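Local structure of cobalamin biosynthesis protein CobN (Mycobacterium tuberculosis, 7C6O) at residues 795-800 and 831-836; 41-46 and 77-82; 1081-1086 and 1154-1159; 471-476 and 525-530; 239-244 and 277-282. The protein acts as the large catalytic subunit of cobaltochelatase, which inserts cobalt into the corrin ring during aerobic cobalamin biosynthesis, probably together with ATP-hydrolysing partner subunits. All coordinates share one frame; numbering follows the deposited sequence.

In the fold
The five contacts follow one another along the chain, each closing before the next opens, so none nests or crosses. Contact 2, nearest the N terminus, closes a 30-residue connection and sets helix 72-79 on strand 42-46 of a four-stranded parallel sheet. Contact 5 joins the entries to two neighbouring strands of a mixed seven-stranded sheet. Contact 4 docks the end of helix 464-474 on the loop that starts helix 530-539. Contact 1 ties helix 784-801 to a loop after helix 807-815, its centre about 29 Å from that of contact 5. Contact 3 pins helix 1136-1157 to helix 1072-1089, about 71 Å, centre to centre, from contact 2.

Contact 1 (795-800 and 831-836); sequences TEVIPR and GLVNVL
R800 and L836 bring the two backbones closest, their CA atoms 5.2 Å apart, where helix 784-801, widened to a pi-type turn at 795-797 and kinked at P799, runs past the short 3-10 turn 833-835. P799 has no N-H to give to the preceding turn, which fits the kink. One long side chain then does most of the joining. With CG anti to its carbonyl carbon (chi1 -67°) and the chain extended as far as NE, R800 lies against L836, CB to CB at 3.6 Å, and its CD rests 3.7 Å from V833 CG1. The guanidinium is used edge-on. NH1 donates to L836 O at 2.8 Å, an approach in the plane of both the guanidinium and the carbonyl, while NE meets E796 OE1 at 2.7 Å in a salt bridge one helical turn back. A water links NH1 to N834 O, which also accepts from R840. Beneath this polar edge V797 and V833 cross at about a right angle, their CG2 methyls 4.1 Å apart; branched aliphatic residues suit this buried strip, which I720 and F792 help to close. N834 turns its amide away, to G265 and D268. Arginine suits its place because it combines an aliphatic stem for the apolar wall with a donor edge for a carbonyl. Held by a carboxylate on one edge and a carbonyl on another, the guanidinium has its rotation fixed, and E796 probably balances its charge where the site is only partly open to solvent.

Contact 2 (41-46 and 77-82); sequences TVLLLS and DLLAEA
A beta-alpha-beta crossover brings L43 against L78, L79 and A82: the chain leaves strand 62-65, runs through helix 72-79 and enters strand 84-89, and strand 42-46 lies between those two strands in the parallel sheet. L43 points its side chain at the helix end. Its CG stands opposite the backbone N (chi1 176°), and this carries both methyls toward the end of helix 72-79, CD2 reaching L78 CB at 3.8 Å and L79 CD2 at 3.9 Å. L43 crosses both helix leucines at about a right angle. Nearer the sheet, L43 CB meets A82 CB at 3.7 Å, where a small residue suits the close approach of turn and strand. With strand order 62-65, 42-46, 84-89, 110-114, this is a doubly wound alpha/beta sheet: L43 serves the face under helix 72-79, whereas L44 packs against L52 and A55 of helix 49-58. Just before the strand, T41 packs closely on a carbonyl: T41 CB is 3.2 Å from E81 O, and T41 CG2 is almost as near. The polar link is a water that joins T41 OG1, at 2.6 Å, to the same E81 O, to which it donates at 2.7 Å.

Contact 3 (1081-1086 and 1154-1159); sequences MVATVR and DATAGV
R1086 grips the carbonyl of T1156 with both terminal nitrogens, NH1 and NH2 each 2.9 Å from T1156 O and each with an N-H...O angle of 146°. The oxygen lies in the guanidinium plane, between the two donors, yet both nitrogens come from one face of the carbonyl: NH1 is tilted from its plane and NH2 stands well above it. The arginine chain leaves its helix with CG anti to the backbone N and then bends at chi3 (61°), which turns the flat group back toward the neighbouring helix. D1019 holds NE in a salt bridge, so the second-shell carboxylate helps to orient the fork.

The tight part lies beside this fork. A1083 CB is 3.5 Å from T1156 O and 4.2 Å from T1156 CB, and alanine suits a place where the CA atoms of A1083 and T1156 come within 5.1 Å. L1022 lies against the same alanine. T1156 itself keeps its hydroxyl in its own helix, OG1 bonded to G1152 O. Toward the outside the packing thins: V1082 CG1 touches A1157 CB at 4.0 Å, A1157 is partly open to solvent, and the exposed G1158 leaves helical geometry with a positive phi, a conformation that favours glycine. The negative end of the helix dipole probably adds to the pull on the guanidinium. This is a packed pair of alpha helices, 1072-1089 and 1136-1157, in which an arginine of one binds a carbonyl in the last turn of the other.

Contact 4 (471-476 and 525-530); sequences TAYWGP and DLPPSH
H530 NE2 donates to G475 O at 2.8 Å with an N-H...O angle of 164°, linking the first residue of helix 530-539 to the glycine just after helix 464-474. The contact thus sets a helix C-terminus against a helix N-cap: S529 holds the cap position, its OG bonded to Y532 N, and G475 leaves the helix with a positive phi and backbone angles that call for glycine. The imidazole meets G475 O at its edge, and ND1 is bonded to Y455 OH, so both ring nitrogens are engaged and the ring is held against rotation; F459 meets it edge-to-face.

W474 lies over the loop that leads into helix 530-539. Its NE1 donates to P527 O at 2.9 Å; the oxygen is near the indole plane, but the nitrogen stands above the carbonyl plane. S529 covers one face of the indole, its CA 3.5 Å from the centroid of the five-membered ring in a nearly vertical CH-pi contact and its CB over the centre of the whole ring system. A small residue suits this place, since its backbone can come right down on the ring. L526 CD1 comes obliquely to W474 CZ2 and also touches Y473 CD2 at 3.6 Å. Over one face of Y473 sits P527, its CD 3.8 Å from the ring centroid and 27° off the normal, in a CH-pi contact. The phenol is bonded to D523, and D525 to K999. Between the two side chains a water donates to Y473 OH at 2.9 Å and to D525 OD2 at 3.0 Å.

Contact 5 (239-244 and 277-282); sequences ERLGGA and AALDIP
Peptide groups are the flat parts here, and L279 lies over a face of the one between L241 and G242: its CD2 methyl is 4.1 Å from both L241 C and G242 N. Glycine suits position 242 in this tight turn because a CB there would be crowded by E239 O. The other branch of L279, CD1, reaches L241 CB at 3.8 Å and L241 CD1 at 4.2 Å; the two leucines cross at a slant, the isobutyl end of L279 meeting both the side chain of L241 and the peptide after it. The A244 carbonyl meets I281 at its oxygen, with CG2 at 3.6 Å and CD1 at 3.8 Å; these are carbon contacts and no hydrogen bond joins the two segments. I281 places CG1 between its backbone N and carbonyl carbon (chi1 59°) and then extends, which brings CD1 to 4.1 Å from A244 CB. A short alanine suits the spot where isoleucine reaches across. D280, whose positive phi turns the chain after the helix, forms salt bridges with R813 and R818.

L241, L279 and I281 all rest on M247, and L241 also lies on A192 and L194. Helix 235-241 leads into strand 246-249 and the 277-282 turn into strand 283-289. An apolar seam thus joins two connections that in turn enter adjacent parallel strands, as in other alpha/beta sheets.

Contact 1 (795-800 and 831-836)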
# COMPACT_ATOMS: atom_id res chain seq x y z
N THR A 795 -10.46 -27.60 -6.11
CA THR A 795 -9.04 -27.68 -6.46
C THR A 795 -8.24 -26.48 -5.97
O THR A 795 -7.10 -26.64 -5.52
CB THR A 795 -8.89 -27.82 -7.98
OG1 THR A 795 -9.59 -28.99 -8.43
CG2 THR A 795 -7.43 -27.93 -8.36
N GLU A 796 -8.81 -25.27 -6.05
CA GLU A 796 -8.07 -24.06 -5.72
C GLU A 796 -8.59 -23.35 -4.48
O GLU A 796 -7.80 -23.06 -3.57
CB GLU A 796 -8.09 -23.10 -6.92
CG GLU A 796 -7.40 -23.63 -8.16
CD GLU A 796 -5.90 -23.74 -7.99
OE1 GLU A 796 -5.35 -23.12 -7.04
OE2 GLU A 796 -5.26 -24.45 -8.79
N VAL A 797 -9.88 -23.05 -4.42
CA VAL A 797 -10.41 -22.22 -3.34
C VAL A 797 -10.21 -22.90 -1.99
O VAL A 797 -9.62 -22.33 -1.06
CB VAL A 797 -11.89 -21.89 -3.58
CG1 VAL A 797 -12.43 -21.02 -2.45
CG2 VAL A 797 -12.08 -21.22 -4.93
N ILE A 798 -10.68 -24.14 -1.86
CA ILE A 798 -10.62 -24.83 -0.57
C ILE A 798 -9.19 -25.06 -0.10
O ILE A 798 -8.89 -24.74 1.06
CB ILE A 798 -11.45 -26.13 -0.63
CG1 ILE A 798 -12.92 -25.80 -0.81
CG2 ILE A 798 -11.23 -26.96 0.63
CD1 ILE A 798 -13.50 -25.00 0.32
N PRO A 799 -8.27 -25.61 -0.91
CA PRO A 799 -6.90 -25.79 -0.41
C PRO A 799 -6.22 -24.48 -0.04
O PRO A 799 -5.44 -24.44 0.92
CB PRO A 799 -6.19 -26.48 -1.58
CG PRO A 799 -7.28 -27.17 -2.32
CD PRO A 799 -8.44 -26.23 -2.24
N ARG A 800 -6.50 -23.40 -0.78
CA ARG A 800 -5.89 -22.12 -0.45
C ARG A 800 -6.50 -21.52 0.80
O ARG A 800 -5.79 -20.95 1.64
CB ARG A 800 -6.02 -21.16 -1.64
CG ARG A 800 -5.20 -21.59 -2.84
CD ARG A 800 -5.55 -20.77 -4.07
NE ARG A 800 -4.77 -21.18 -5.23
CZ ARG A 800 -3.57 -20.69 -5.54
NH1 ARG A 800 -3.03 -19.75 -4.78
NH2 ARG A 800 -2.93 -21.12 -6.61
N GLY A 831 -12.85 -12.02 -7.52
CA GLY A 831 -12.33 -12.92 -8.53
C GLY A 831 -10.83 -13.08 -8.52
O GLY A 831 -10.23 -13.34 -9.57
N LEU A 832 -10.19 -12.92 -7.36
CA LEU A 832 -8.74 -12.96 -7.23
C LEU A 832 -8.36 -14.02 -6.20
O LEU A 832 -7.91 -13.70 -5.09
CB LEU A 832 -8.20 -11.56 -6.83
CG LEU A 832 -8.63 -10.39 -7.72
CD1 LEU A 832 -8.22 -9.06 -7.09
CD2 LEU A 832 -8.04 -10.52 -9.11
N VAL A 833 -8.55 -15.29 -6.57
CA VAL A 833 -8.35 -16.37 -5.61
C VAL A 833 -6.87 -16.52 -5.23
O VAL A 833 -6.55 -16.97 -4.12
CB VAL A 833 -8.95 -17.68 -6.17
CG1 VAL A 833 -8.45 -18.90 -5.40
CG2 VAL A 833 -10.47 -17.61 -6.10
N ASN A 834 -5.95 -16.10 -6.10
CA ASN A 834 -4.54 -16.31 -5.76
C ASN A 834 -4.03 -15.37 -4.67
O ASN A 834 -2.85 -15.47 -4.31
CB ASN A 834 -3.66 -16.21 -7.02
CG ASN A 834 -3.45 -14.78 -7.50
OD1 ASN A 834 -4.22 -13.88 -7.17
ND2 ASN A 834 -2.41 -14.58 -8.30
N VAL A 835 -4.86 -14.49 -4.11
CA VAL A 835 -4.45 -13.78 -2.90
C VAL A 835 -4.46 -14.73 -1.71
O VAL A 835 -3.86 -14.44 -0.67
CB VAL A 835 -5.33 -12.55 -2.61
CG1 VAL A 835 -5.37 -11.63 -3.83
CG2 VAL A 835 -6.73 -12.96 -2.17
N LEU A 836 -5.14 -15.86 -1.83
CA LEU A 836 -5.11 -16.98 -0.91
C LEU A 836 -4.05 -17.98 -1.36
O LEU A 836 -3.81 -18.15 -2.56
CB LEU A 836 -6.47 -17.66 -0.84
CG LEU A 836 -7.67 -16.72 -0.66
CD1 LEU A 836 -8.99 -17.49 -0.67
CD2 LEU A 836 -7.52 -15.92 0.63
O HOH W 1 -0.91 -17.44 -4.60

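Contact 2 (41-46 and 77-82)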
# COMPACT_ATOMS: atom_id res chain seq x y z
N THR A 41 51.95 6.56 -21.32
CA THR A 41 50.53 6.87 -21.19
C THR A 41 49.74 6.05 -22.21
O THR A 41 49.99 6.13 -23.41
CB THR A 41 50.28 8.36 -21.41
OG1 THR A 41 50.98 9.11 -20.41
CG2 THR A 41 48.80 8.66 -21.30
N VAL A 42 48.78 5.27 -21.71
CA VAL A 42 47.89 4.48 -22.56
C VAL A 42 46.52 5.12 -22.52
O VAL A 42 45.92 5.26 -21.44
CB VAL A 42 47.84 3.01 -22.12
CG1 VAL A 42 46.80 2.25 -22.93
CG2 VAL A 42 49.21 2.37 -22.25
N LEU A 43 46.01 5.52 -23.68
CA LEU A 43 44.67 6.07 -23.80
C LEU A 43 43.69 4.94 -24.07
O LEU A 43 43.83 4.21 -25.05
CB LEU A 43 44.62 7.12 -24.91
CG LEU A 43 43.25 7.72 -25.23
CD1 LEU A 43 42.67 8.43 -24.02
CD2 LEU A 43 43.35 8.67 -26.41
N LEU A 44 42.70 4.79 -23.19
CA LEU A 44 41.66 3.78 -23.32
C LEU A 44 40.35 4.47 -23.71
O LEU A 44 39.82 5.27 -22.94
CB LEU A 44 41.48 3.00 -22.02
CG LEU A 44 40.33 1.98 -22.00
CD1 LEU A 44 40.54 0.92 -23.08
CD2 LEU A 44 40.20 1.35 -20.63
N LEU A 45 39.85 4.15 -24.90
CA LEU A 45 38.57 4.67 -25.40
C LEU A 45 37.61 3.50 -25.49
O LEU A 45 37.71 2.68 -26.40
CB LEU A 45 38.75 5.35 -26.75
CG LEU A 45 39.77 6.48 -26.83
CD1 LEU A 45 40.05 6.86 -28.28
CD2 LEU A 45 39.28 7.69 -26.04
N SER A 46 36.68 3.41 -24.54
CA SER A 46 35.73 2.30 -24.50
C SER A 46 34.33 2.83 -24.24
O SER A 46 34.13 3.72 -23.42
CB SER A 46 36.10 1.28 -23.42
OG SER A 46 35.18 0.20 -23.41
N ASP A 77 42.87 16.13 -28.35
CA ASP A 77 43.58 16.54 -27.14
C ASP A 77 44.08 15.33 -26.36
O ASP A 77 45.22 15.31 -25.89
CB ASP A 77 42.67 17.40 -26.26
CG ASP A 77 42.56 18.84 -26.75
OD1 ASP A 77 43.25 19.19 -27.73
OD2 ASP A 77 41.79 19.61 -26.15
N LEU A 78 43.23 14.31 -26.20
CA LEU A 78 43.66 13.10 -25.51
C LEU A 78 44.74 12.36 -26.28
O LEU A 78 45.67 11.80 -25.69
CB LEU A 78 42.46 12.18 -25.27
CG LEU A 78 41.50 12.63 -24.17
CD1 LEU A 78 40.21 11.83 -24.24
CD2 LEU A 78 42.16 12.45 -22.81
N LEU A 79 44.65 12.35 -27.62
CA LEU A 79 45.62 11.63 -28.43
C LEU A 79 47.01 12.24 -28.31
O LEU A 79 48.02 11.52 -28.41
CB LEU A 79 45.18 11.62 -29.89
CG LEU A 79 44.01 10.71 -30.25
CD1 LEU A 79 43.55 10.96 -31.68
CD2 LEU A 79 44.41 9.25 -30.07
N ALA A 80 47.10 13.55 -28.10
CA ALA A 80 48.40 14.21 -27.97
C ALA A 80 49.18 13.72 -26.76
O ALA A 80 50.41 13.86 -26.74
CB ALA A 80 48.21 15.72 -27.90
N GLU A 81 48.51 13.14 -25.77
CA GLU A 81 49.16 12.69 -24.55
C GLU A 81 49.44 11.19 -24.55
O GLU A 81 50.00 10.69 -23.57
CB GLU A 81 48.30 13.04 -23.33
CG GLU A 81 48.03 14.52 -23.15
CD GLU A 81 47.26 14.83 -21.89
OE1 GLU A 81 46.91 13.87 -21.16
OE2 GLU A 81 47.00 16.02 -21.61
N ALA A 82 49.10 10.47 -25.61
CA ALA A 82 49.09 9.02 -25.59
C ALA A 82 50.31 8.44 -26.30
O ALA A 82 50.71 8.92 -27.37
CB ALA A 82 47.81 8.48 -26.24
O HOH W 2 51.00 11.62 -21.25

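Contact 3 (1081-1086 and 1154-1159)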
# COMPACT_ATOMS: atom_id res chain seq x y z
N MET A 1081 -14.30 16.49 0.58
CA MET A 1081 -14.41 17.20 -0.69
C MET A 1081 -15.77 17.88 -0.82
O MET A 1081 -15.85 19.05 -1.22
CB MET A 1081 -14.18 16.24 -1.86
CG MET A 1081 -14.35 16.89 -3.23
SD MET A 1081 -13.91 15.80 -4.59
CE MET A 1081 -12.12 15.80 -4.48
N VAL A 1082 -16.85 17.18 -0.46
CA VAL A 1082 -18.18 17.77 -0.52
C VAL A 1082 -18.25 19.02 0.34
O VAL A 1082 -18.75 20.07 -0.09
CB VAL A 1082 -19.25 16.74 -0.10
CG1 VAL A 1082 -20.61 17.40 0.02
CG2 VAL A 1082 -19.29 15.57 -1.08
N ALA A 1083 -17.76 18.93 1.58
CA ALA A 1083 -17.86 20.06 2.50
C ALA A 1083 -17.02 21.24 2.04
O ALA A 1083 -17.43 22.40 2.19
CB ALA A 1083 -17.45 19.63 3.91
N THR A 1084 -15.85 20.97 1.47
CA THR A 1084 -14.97 22.06 1.03
C THR A 1084 -15.57 22.80 -0.16
O THR A 1084 -15.53 24.03 -0.21
CB THR A 1084 -13.59 21.50 0.70
OG1 THR A 1084 -13.04 20.87 1.86
CG2 THR A 1084 -12.65 22.61 0.24
N VAL A 1085 -16.15 22.06 -1.11
CA VAL A 1085 -16.84 22.71 -2.23
C VAL A 1085 -18.02 23.52 -1.72
O VAL A 1085 -18.27 24.65 -2.17
CB VAL A 1085 -17.28 21.66 -3.26
CG1 VAL A 1085 -18.11 22.30 -4.37
CG2 VAL A 1085 -16.07 20.94 -3.85
N ARG A 1086 -18.78 22.97 -0.76
CA ARG A 1086 -19.91 23.71 -0.21
C ARG A 1086 -19.45 24.98 0.49
O ARG A 1086 -20.06 26.04 0.34
CB ARG A 1086 -20.70 22.83 0.76
CG ARG A 1086 -21.98 23.48 1.28
CD ARG A 1086 -22.79 22.57 2.20
NE ARG A 1086 -22.03 22.18 3.39
CZ ARG A 1086 -21.61 20.94 3.63
NH1 ARG A 1086 -21.89 19.97 2.78
NH2 ARG A 1086 -20.91 20.68 4.73
N ASP A 1154 -22.21 12.59 7.98
CA ASP A 1154 -23.31 13.53 8.15
C ASP A 1154 -22.79 14.95 8.38
O ASP A 1154 -23.31 15.91 7.80
CB ASP A 1154 -24.20 13.09 9.32
CG ASP A 1154 -25.55 13.79 9.31
OD1 ASP A 1154 -26.05 14.12 8.22
OD2 ASP A 1154 -26.12 14.01 10.41
N ALA A 1155 -21.76 15.09 9.22
CA ALA A 1155 -21.18 16.41 9.47
C ALA A 1155 -20.64 17.03 8.18
O ALA A 1155 -20.76 18.24 7.98
CB ALA A 1155 -20.07 16.30 10.51
N THR A 1156 -20.06 16.21 7.30
CA THR A 1156 -19.47 16.75 6.08
C THR A 1156 -20.46 16.83 4.93
O THR A 1156 -20.45 17.82 4.18
CB THR A 1156 -18.26 15.90 5.66
OG1 THR A 1156 -18.63 14.51 5.59
CG2 THR A 1156 -17.11 16.08 6.65
N ALA A 1157 -21.33 15.83 4.77
CA ALA A 1157 -22.18 15.76 3.58
C ALA A 1157 -23.67 15.63 3.86
O ALA A 1157 -24.46 15.61 2.91
CB ALA A 1157 -21.73 14.59 2.69
N GLY A 1158 -24.09 15.53 5.12
CA GLY A 1158 -25.50 15.49 5.45
C GLY A 1158 -26.22 14.21 5.06
O GLY A 1158 -27.41 14.26 4.71
N VAL A 1159 -25.54 13.06 5.14
CA VAL A 1159 -26.11 11.81 4.63
C VAL A 1159 -27.19 11.23 5.54
O VAL A 1159 -27.94 10.35 5.09
CB VAL A 1159 -25.00 10.76 4.43
CG1 VAL A 1159 -23.89 11.33 3.57
CG2 VAL A 1159 -24.46 10.29 5.77

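Contact 4 (471-476 and 525-530)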
# COMPACT_ATOMS: atom_id res chain seq x y z
N THR A 471 11.42 19.52 19.30
CA THR A 471 11.43 20.49 20.39
C THR A 471 10.60 21.72 20.04
O THR A 471 10.09 22.39 20.95
CB THR A 471 12.86 20.89 20.74
OG1 THR A 471 13.51 21.42 19.59
CG2 THR A 471 13.64 19.69 21.27
N ALA A 472 10.47 22.04 18.76
CA ALA A 472 9.66 23.20 18.37
C ALA A 472 8.20 22.99 18.74
O ALA A 472 7.52 23.94 19.15
CB ALA A 472 9.80 23.46 16.87
N TYR A 473 7.70 21.77 18.61
CA TYR A 473 6.31 21.47 18.91
C TYR A 473 6.09 20.98 20.33
O TYR A 473 5.03 21.27 20.92
CB TYR A 473 5.77 20.43 17.93
CG TYR A 473 5.45 20.99 16.56
CD1 TYR A 473 6.44 21.09 15.58
CD2 TYR A 473 4.17 21.42 16.24
CE1 TYR A 473 6.15 21.60 14.33
CE2 TYR A 473 3.87 21.93 14.99
CZ TYR A 473 4.86 22.02 14.04
OH TYR A 473 4.57 22.52 12.80
N TRP A 474 7.05 20.26 20.91
CA TRP A 474 6.85 19.62 22.20
C TRP A 474 7.76 20.15 23.30
O TRP A 474 7.72 19.63 24.42
CB TRP A 474 7.05 18.10 22.06
CG TRP A 474 6.10 17.49 21.08
CD1 TRP A 474 6.37 17.10 19.80
CD2 TRP A 474 4.70 17.22 21.28
NE1 TRP A 474 5.24 16.59 19.20
CE2 TRP A 474 4.20 16.66 20.09
CE3 TRP A 474 3.83 17.40 22.36
CZ2 TRP A 474 2.87 16.27 19.95
CZ3 TRP A 474 2.51 17.02 22.22
CH2 TRP A 474 2.04 16.46 21.03
N GLY A 475 8.57 21.17 23.01
CA GLY A 475 9.45 21.74 24.01
C GLY A 475 10.73 20.94 24.15
O GLY A 475 10.89 19.87 23.56
N PRO A 476 11.68 21.45 24.93
CA PRO A 476 12.92 20.71 25.15
C PRO A 476 12.64 19.40 25.85
O PRO A 476 11.61 19.26 26.55
CB PRO A 476 13.75 21.67 26.02
CG PRO A 476 12.77 22.60 26.63
CD PRO A 476 11.66 22.74 25.64
N ASP A 525 2.09 18.03 9.66
CA ASP A 525 3.43 17.48 9.88
C ASP A 525 3.82 17.46 11.36
O ASP A 525 5.02 17.49 11.66
CB ASP A 525 4.46 18.27 9.07
CG ASP A 525 4.31 19.77 9.22
OD1 ASP A 525 3.33 20.21 9.86
OD2 ASP A 525 5.18 20.50 8.70
N LEU A 526 2.85 17.41 12.27
CA LEU A 526 3.13 17.34 13.69
C LEU A 526 4.09 16.19 13.99
O LEU A 526 3.77 15.04 13.68
CB LEU A 526 1.83 17.16 14.47
CG LEU A 526 1.97 17.02 15.99
CD1 LEU A 526 2.44 18.33 16.60
CD2 LEU A 526 0.65 16.57 16.63
N PRO A 527 5.25 16.46 14.58
CA PRO A 527 6.21 15.39 14.85
C PRO A 527 5.76 14.55 16.04
O PRO A 527 4.90 14.98 16.82
CB PRO A 527 7.51 16.15 15.16
CG PRO A 527 7.03 17.44 15.74
CD PRO A 527 5.77 17.78 14.97
N PRO A 528 6.32 13.35 16.21
CA PRO A 528 6.02 12.57 17.41
C PRO A 528 6.53 13.30 18.65
O PRO A 528 7.51 14.05 18.60
CB PRO A 528 6.78 11.26 17.19
CG PRO A 528 7.90 11.63 16.27
CD PRO A 528 7.31 12.67 15.35
N SER A 529 5.84 13.08 19.76
CA SER A 529 6.20 13.70 21.03
C SER A 529 7.38 12.98 21.66
O SER A 529 7.80 11.90 21.23
CB SER A 529 5.01 13.70 21.98
OG SER A 529 4.73 12.38 22.42
N HIS A 530 7.93 13.60 22.72
CA HIS A 530 8.97 12.92 23.50
C HIS A 530 8.43 11.65 24.14
O HIS A 530 9.15 10.66 24.27
CB HIS A 530 9.53 13.86 24.57
CG HIS A 530 10.24 15.05 24.03
ND1 HIS A 530 11.44 14.96 23.35
CD2 HIS A 530 9.94 16.37 24.09
CE1 HIS A 530 11.84 16.18 23.01
NE2 HIS A 530 10.95 17.05 23.44
O HOH W 3 6.44 22.42 10.63

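Contact 5 (239-244 and 277-282)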
# COMPACT_ATOMS: atom_id res chain seq x y z
N GLU A 239 25.09 -22.72 -2.58
CA GLU A 239 25.74 -23.49 -1.52
C GLU A 239 26.46 -22.56 -0.55
O GLU A 239 26.35 -22.72 0.67
CB GLU A 239 26.73 -24.49 -2.13
CG GLU A 239 26.12 -25.56 -3.00
CD GLU A 239 27.15 -26.56 -3.49
OE1 GLU A 239 28.20 -26.70 -2.83
OE2 GLU A 239 26.91 -27.21 -4.53
N ARG A 240 27.20 -21.58 -1.08
CA ARG A 240 27.93 -20.65 -0.22
C ARG A 240 26.97 -19.87 0.67
O ARG A 240 27.27 -19.62 1.85
CB ARG A 240 28.77 -19.71 -1.08
CG ARG A 240 29.82 -18.94 -0.31
CD ARG A 240 30.92 -19.86 0.20
NE ARG A 240 32.15 -19.14 0.50
CZ ARG A 240 32.43 -18.59 1.68
NH1 ARG A 240 31.56 -18.68 2.68
NH2 ARG A 240 33.57 -17.94 1.86
N LEU A 241 25.81 -19.49 0.13
CA LEU A 241 24.79 -18.78 0.90
C LEU A 241 24.17 -19.64 1.99
O LEU A 241 23.51 -19.09 2.88
CB LEU A 241 23.70 -18.26 -0.03
CG LEU A 241 24.13 -17.07 -0.90
CD1 LEU A 241 23.05 -16.74 -1.93
CD2 LEU A 241 24.44 -15.87 -0.03
N GLY A 242 24.35 -20.96 1.95
CA GLY A 242 23.87 -21.80 3.03
C GLY A 242 24.56 -21.53 4.35
O GLY A 242 24.02 -21.89 5.41
N GLY A 243 25.73 -20.91 4.33
CA GLY A 243 26.42 -20.53 5.54
C GLY A 243 26.01 -19.20 6.13
O GLY A 243 26.53 -18.81 7.17
N ALA A 244 25.09 -18.49 5.48
CA ALA A 244 24.65 -17.19 5.95
C ALA A 244 23.43 -17.33 6.85
O ALA A 244 22.58 -18.20 6.65
CB ALA A 244 24.32 -16.27 4.78
N ALA A 277 14.21 -19.04 -1.24
CA ALA A 277 13.40 -19.37 -0.07
C ALA A 277 13.91 -20.62 0.63
O ALA A 277 13.77 -20.74 1.85
CB ALA A 277 11.94 -19.55 -0.48
N ALA A 278 14.51 -21.55 -0.12
CA ALA A 278 15.02 -22.77 0.48
C ALA A 278 16.11 -22.49 1.52
O ALA A 278 16.29 -23.28 2.45
CB ALA A 278 15.55 -23.71 -0.60
N LEU A 279 16.84 -21.39 1.36
CA LEU A 279 17.82 -21.01 2.38
C LEU A 279 17.15 -20.72 3.71
O LEU A 279 17.76 -20.92 4.77
CB LEU A 279 18.62 -19.79 1.91
CG LEU A 279 19.36 -19.89 0.58
CD1 LEU A 279 19.92 -18.53 0.19
CD2 LEU A 279 20.47 -20.93 0.65
N ASP A 280 15.90 -20.25 3.68
CA ASP A 280 15.10 -19.99 4.88
C ASP A 280 15.81 -19.00 5.82
O ASP A 280 15.97 -19.25 7.01
CB ASP A 280 14.77 -21.29 5.62
CG ASP A 280 13.62 -21.13 6.60
OD1 ASP A 280 12.81 -20.19 6.42
OD2 ASP A 280 13.54 -21.92 7.56
N ILE A 281 16.25 -17.88 5.25
CA ILE A 281 16.86 -16.81 6.04
C ILE A 281 16.23 -15.49 5.62
O ILE A 281 15.65 -15.38 4.52
CB ILE A 281 18.39 -16.77 5.86
CG1 ILE A 281 18.76 -16.56 4.40
CG2 ILE A 281 19.04 -18.04 6.42
CD1 ILE A 281 20.26 -16.46 4.17
N PRO A 282 16.29 -14.47 6.47
CA PRO A 282 15.79 -13.15 6.08
C PRO A 282 16.63 -12.57 4.96
O PRO A 282 17.86 -12.64 4.98
CB PRO A 282 15.90 -12.32 7.36
CG PRO A 282 15.97 -13.33 8.46
CD PRO A 282 16.70 -14.50 7.89